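Local atomic coordinates of NDP-N-acetyl-D-galactosaminuronic acid dehydrogenase (Methanosarcina mazei Go1, PDB entry 3G79), a protein that probably oxidises UDP-N-acetyl-D-mannosamine to UDP-N-acetyl-D-mannosaminouronate, using two molecules of NAD(+) for each sugar. Residues A[16-28]-A[37-50]. Numbering follows the deposited sequence.
Sequences GPIKKIGVLGMGY and FADAPCFEKVLGFQ
Ile21 sets its CD1 methyl over the centre of the Phe43 ring, 3.4 Å from the centroid, a CH-pi contact. Its CG1 lies anti to the Ile21 carbonyl carbon (chi1 -66°) and the chain then runs extended, which carries that methyl to the ring while Ile21 CG2 meets Phe37 CD2 at 3.7 Å; a branched isoleucine can thus serve two aromatics. The sulfur of Cys42 covers the opposite face of Phe43, and Ile18 CG2 packs on Phe43 CE1 at 3.6 Å. Val23, short and branched, brings CG2 to the edge of Phe37.

At the strand entrance, Lys19 bends at chi2 (-73°) so that NZ donates to Cys42 O at 2.8 Å, while its CD lies 3.5 Å from Glu44 OE1. With an alanine here, the Cys42 carbonyl would probably lose this donor and the Glu44 carboxylate one of the positive charges near it.

Behind the apolar cluster of Ile21 and Val23, parallel strands 20-24 and 45-49 are laced by alternating backbone bonds, from Ile21 N to Lys45 O through to Phe49 N to Val23 O (2.8 Å). Glycine suits position 22, where a side chain would crowd Phe49, and position 48, where a CB would strike Met26 CE. Beyond the strands, a water links Met26 N to Gln50 OE1.

The two strands and helix 30-39 form the first beta-alpha-beta unit of the Rossmann-type NAD-binding domain, with Gly25 and Gly27 in a probable GxGxxG turn. Strand 104-107 flanks 20-24, strand 90-93 flanks 45-49, and Leu213 of helix 204-214 packs against Ile18, Ile21 and Phe37.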
loop_
_atom_site.group_PDB
_atom_site.type_symbol
_atom_site.label_atom_id
_atom_site.label_comp_id
_atom_site.label_asym_id
_atom_site.label_seq_id
_atom_site.Cartn_x
_atom_site.Cartn_y
_atom_site.Cartn_z
ATOM N N GLY A 16 12.390 42.123 6.972
ATOM C CA GLY A 16 13.512 41.412 7.562
ATOM C C GLY A 16 13.112 40.063 8.146
ATOM O O GLY A 16 11.976 39.636 8.000
ATOM N N PRO A 17 14.055 39.386 8.814
ATOM C CA PRO A 17 13.747 38.101 9.433
ATOM C C PRO A 17 12.630 38.168 10.498
ATOM O O PRO A 17 12.495 39.185 11.185
ATOM C CB PRO A 17 15.080 37.694 10.079
ATOM C CG PRO A 17 15.927 38.940 10.068
ATOM C CD PRO A 17 15.485 39.716 8.896
ATOM N N ILE A 18 11.862 37.071 10.621
ATOM C CA ILE A 18 10.759 36.946 11.557
ATOM C C ILE A 18 11.303 37.097 12.951
ATOM O O ILE A 18 12.266 36.428 13.318
ATOM C CB ILE A 18 10.128 35.578 11.449
ATOM C CG1 ILE A 18 9.338 35.450 10.156
ATOM C CG2 ILE A 18 9.189 35.321 12.582
ATOM C CD1 ILE A 18 9.007 34.021 9.816
ATOM N N LYS A 19 10.697 37.983 13.730
ATOM C CA LYS A 19 11.150 38.223 15.087
ATOM C C LYS A 19 10.012 38.202 16.082
ATOM O O LYS A 19 10.224 37.873 17.254
ATOM C CB LYS A 19 11.856 39.589 15.188
ATOM C CG LYS A 19 13.276 39.605 14.672
ATOM C CD LYS A 19 14.240 38.898 15.587
ATOM C CE LYS A 19 15.528 38.612 14.858
ATOM N NZ LYS A 19 16.392 37.584 15.530
ATOM N N LYS A 20 8.826 38.621 15.648
ATOM C CA LYS A 20 7.690 38.630 16.558
ATOM C C LYS A 20 6.614 37.770 15.953
ATOM O O LYS A 20 6.185 38.002 14.824
ATOM C CB LYS A 20 7.137 40.052 16.852
ATOM C CG LYS A 20 8.133 41.008 17.545
ATOM C CD LYS A 20 7.479 41.860 18.661
ATOM C CE LYS A 20 8.264 43.168 18.870
ATOM N NZ LYS A 20 8.158 44.033 17.641
ATOM N N ILE A 21 6.146 36.821 16.747
ATOM C CA ILE A 21 5.253 35.773 16.304
ATOM C C ILE A 21 4.014 35.798 17.187
ATOM O O ILE A 21 4.091 36.151 18.331
ATOM C CB ILE A 21 5.980 34.397 16.412
ATOM C CG1 ILE A 21 7.148 34.374 15.421
ATOM C CG2 ILE A 21 5.026 33.221 16.173
ATOM C CD1 ILE A 21 8.031 33.138 15.544
ATOM N N GLY A 22 2.876 35.408 16.658
ATOM C CA GLY A 22 1.665 35.375 17.461
ATOM C C GLY A 22 1.063 34.008 17.279
ATOM O O GLY A 22 1.159 33.435 16.194
ATOM N N VAL A 23 0.512 33.444 18.351
ATOM C CA VAL A 23 -0.316 32.235 18.184
ATOM C C VAL A 23 -1.729 32.465 18.692
ATOM O O VAL A 23 -1.921 33.020 19.787
ATOM C CB VAL A 23 0.320 31.025 18.836
ATOM C CG1 VAL A 23 -0.529 29.825 18.632
ATOM C CG2 VAL A 23 1.702 30.785 18.224
ATOM N N LEU A 24 -2.703 32.113 17.866
ATOM C CA LEU A 24 -4.100 32.171 18.260
ATOM C C LEU A 24 -4.571 30.762 18.524
ATOM O O LEU A 24 -4.403 29.874 17.658
ATOM C CB LEU A 24 -4.970 32.755 17.150
ATOM C CG LEU A 24 -5.193 34.250 17.002
ATOM C CD1 LEU A 24 -4.081 34.851 16.227
ATOM C CD2 LEU A 24 -6.493 34.479 16.288
ATOM N N GLY A 25 -5.180 30.551 19.694
ATOM C CA GLY A 25 -5.674 29.209 20.044
ATOM C C GLY A 25 -4.865 28.621 21.188
ATOM O O GLY A 25 -3.956 27.765 20.982
ATOM N N MET A 26 -5.184 29.074 22.403
ATOM C CA MET A 26 -4.463 28.573 23.557
ATOM C C MET A 26 -4.979 27.184 24.027
ATOM O O MET A 26 -5.474 27.020 25.141
ATOM C CB MET A 26 -4.387 29.634 24.656
ATOM C CG MET A 26 -3.511 30.850 24.282
ATOM S SD MET A 26 -1.786 30.517 23.750
ATOM C CE MET A 26 -0.954 31.102 25.110
ATOM N N GLY A 27 -4.827 26.184 23.147
ATOM C CA GLY A 27 -5.325 24.821 23.392
ATOM C C GLY A 27 -4.233 23.763 23.476
ATOM O O GLY A 27 -3.050 24.085 23.660
ATOM N N TYR A 28 -4.609 22.490 23.330
ATOM C CA TYR A 28 -3.604 21.450 23.503
ATOM C C TYR A 28 -2.395 21.616 22.565
ATOM O O TYR A 28 -1.276 21.378 23.006
ATOM C CB TYR A 28 -4.172 20.007 23.627
ATOM C CG TYR A 28 -4.886 19.410 22.425
ATOM C CD1 TYR A 28 -6.278 19.517 22.276
ATOM C CD2 TYR A 28 -4.184 18.685 21.468
ATOM C CE1 TYR A 28 -6.948 18.960 21.157
ATOM C CE2 TYR A 28 -4.840 18.112 20.347
ATOM C CZ TYR A 28 -6.217 18.266 20.203
ATOM O OH TYR A 28 -6.842 17.705 19.111
ATOM N N PHE A 37 8.140 28.226 19.803
ATOM C CA PHE A 37 8.597 29.420 19.093
ATOM C C PHE A 37 9.331 30.355 20.056
ATOM O O PHE A 37 10.405 30.845 19.733
ATOM C CB PHE A 37 7.422 30.217 18.518
ATOM C CG PHE A 37 6.756 29.606 17.310
ATOM C CD1 PHE A 37 7.508 29.052 16.266
ATOM C CD2 PHE A 37 5.355 29.666 17.188
ATOM C CE1 PHE A 37 6.859 28.513 15.136
ATOM C CE2 PHE A 37 4.700 29.150 16.069
ATOM C CZ PHE A 37 5.452 28.551 15.042
ATOM N N ALA A 38 8.761 30.596 21.240
ATOM C CA ALA A 38 9.334 31.582 22.142
ATOM C C ALA A 38 10.697 31.114 22.722
ATOM O O ALA A 38 11.566 31.926 23.033
ATOM C CB ALA A 38 8.316 31.995 23.256
ATOM N N ASP A 39 10.892 29.799 22.817
ATOM C CA ASP A 39 12.167 29.248 23.303
ATOM C C ASP A 39 13.265 29.282 22.230
ATOM O O ASP A 39 14.428 29.171 22.545
ATOM C CB ASP A 39 11.991 27.797 23.812
ATOM C CG ASP A 39 13.212 27.299 24.571
ATOM O OD1 ASP A 39 13.672 26.152 24.286
ATOM O OD2 ASP A 39 13.730 28.078 25.431
ATOM N N ALA A 40 12.891 29.412 20.958
ATOM C CA ALA A 40 13.883 29.396 19.923
ATOM C C ALA A 40 14.672 30.684 20.028
ATOM O O ALA A 40 14.105 31.752 19.902
ATOM C CB ALA A 40 13.224 29.253 18.557
ATOM N N PRO A 41 15.987 30.595 20.297
ATOM C CA PRO A 41 16.754 31.833 20.261
ATOM C C PRO A 41 16.668 32.168 18.797
ATOM O O PRO A 41 16.459 31.265 18.002
ATOM C CB PRO A 41 18.184 31.375 20.578
ATOM C CG PRO A 41 18.085 29.898 20.981
ATOM C CD PRO A 41 16.861 29.402 20.275
ATOM N N CYS A 42 16.802 33.418 18.408
ATOM C CA CYS A 42 16.434 33.800 17.012
ATOM C C CYS A 42 15.040 34.407 16.940
ATOM O O CYS A 42 14.868 35.342 16.219
ATOM C CB CYS A 42 16.716 32.738 15.894
ATOM S SG CYS A 42 15.282 31.865 15.048
ATOM N N PHE A 43 14.074 33.927 17.710
ATOM C CA PHE A 43 12.789 34.672 17.841
ATOM C C PHE A 43 12.838 35.530 19.110
ATOM O O PHE A 43 13.561 35.192 20.040
ATOM C CB PHE A 43 11.576 33.735 17.795
ATOM C CG PHE A 43 11.437 32.970 16.474
ATOM C CD1 PHE A 43 11.576 33.618 15.272
ATOM C CD2 PHE A 43 11.167 31.605 16.465
ATOM C CE1 PHE A 43 11.448 32.937 14.085
ATOM C CE2 PHE A 43 11.049 30.881 15.259
ATOM C CZ PHE A 43 11.197 31.563 14.075
ATOM N N GLU A 44 12.126 36.652 19.145
ATOM C CA GLU A 44 12.272 37.571 20.291
ATOM C C GLU A 44 11.147 37.427 21.308
ATOM O O GLU A 44 11.386 37.418 22.517
ATOM C CB GLU A 44 12.382 39.049 19.854
ATOM C CG GLU A 44 13.753 39.478 19.307
ATOM C CD GLU A 44 13.763 40.877 18.637
ATOM O OE1 GLU A 44 14.834 41.257 18.105
ATOM O OE2 GLU A 44 12.724 41.593 18.641
ATOM N N LYS A 45 9.920 37.341 20.805
ATOM C CA LYS A 45 8.735 37.457 21.635
ATOM C C LYS A 45 7.549 36.929 20.881
ATOM O O LYS A 45 7.304 37.310 19.724
ATOM C CB LYS A 45 8.466 38.913 22.066
ATOM C CG LYS A 45 7.117 39.084 22.805
ATOM C CD LYS A 45 7.063 40.333 23.709
ATOM C CE LYS A 45 7.346 40.005 25.179
ATOM N NZ LYS A 45 6.291 39.101 25.716
ATOM N N VAL A 46 6.825 36.041 21.555
ATOM C CA VAL A 46 5.620 35.435 21.036
ATOM C C VAL A 46 4.443 35.910 21.874
ATOM O O VAL A 46 4.537 36.013 23.090
ATOM C CB VAL A 46 5.731 33.888 21.082
ATOM C CG1 VAL A 46 4.410 33.197 20.679
ATOM C CG2 VAL A 46 6.960 33.393 20.235
ATOM N N LEU A 47 3.337 36.200 21.207
ATOM C CA LEU A 47 2.091 36.511 21.861
ATOM C C LEU A 47 1.165 35.361 21.628
ATOM O O LEU A 47 1.068 34.854 20.505
ATOM C CB LEU A 47 1.483 37.773 21.252
ATOM C CG LEU A 47 2.266 39.091 21.388
ATOM C CD1 LEU A 47 1.593 40.166 20.593
ATOM C CD2 LEU A 47 2.433 39.562 22.835
ATOM N N GLY A 48 0.501 34.920 22.691
ATOM C CA GLY A 48 -0.587 33.968 22.590
ATOM C C GLY A 48 -1.915 34.686 22.846
ATOM O O GLY A 48 -2.075 35.467 23.824
ATOM N N PHE A 49 -2.880 34.393 21.988
ATOM C CA PHE A 49 -4.112 35.119 21.983
ATOM C C PHE A 49 -5.257 34.310 22.578
ATOM O O PHE A 49 -5.579 33.202 22.098
ATOM C CB PHE A 49 -4.389 35.655 20.574
ATOM C CG PHE A 49 -3.436 36.748 20.188
ATOM C CD1 PHE A 49 -3.658 38.057 20.617
ATOM C CD2 PHE A 49 -2.268 36.453 19.464
ATOM C CE1 PHE A 49 -2.766 39.052 20.326
ATOM C CE2 PHE A 49 -1.365 37.443 19.173
ATOM C CZ PHE A 49 -1.595 38.734 19.605
ATOM N N GLN A 50 -5.810 34.880 23.661
ATOM C CA GLN A 50 -7.013 34.397 24.371
ATOM C C GLN A 50 -8.044 35.486 24.782
ATOM O O GLN A 50 -7.705 36.462 25.447
ATOM C CB GLN A 50 -6.605 33.666 25.647
ATOM C CG GLN A 50 -6.958 32.204 25.674
ATOM C CD GLN A 50 -8.441 31.942 25.587
ATOM O OE1 GLN A 50 -8.863 30.939 25.019
ATOM N NE2 GLN A 50 -9.228 32.833 26.117
HETATM O O HOH W 1 -7.608 30.386 22.623
#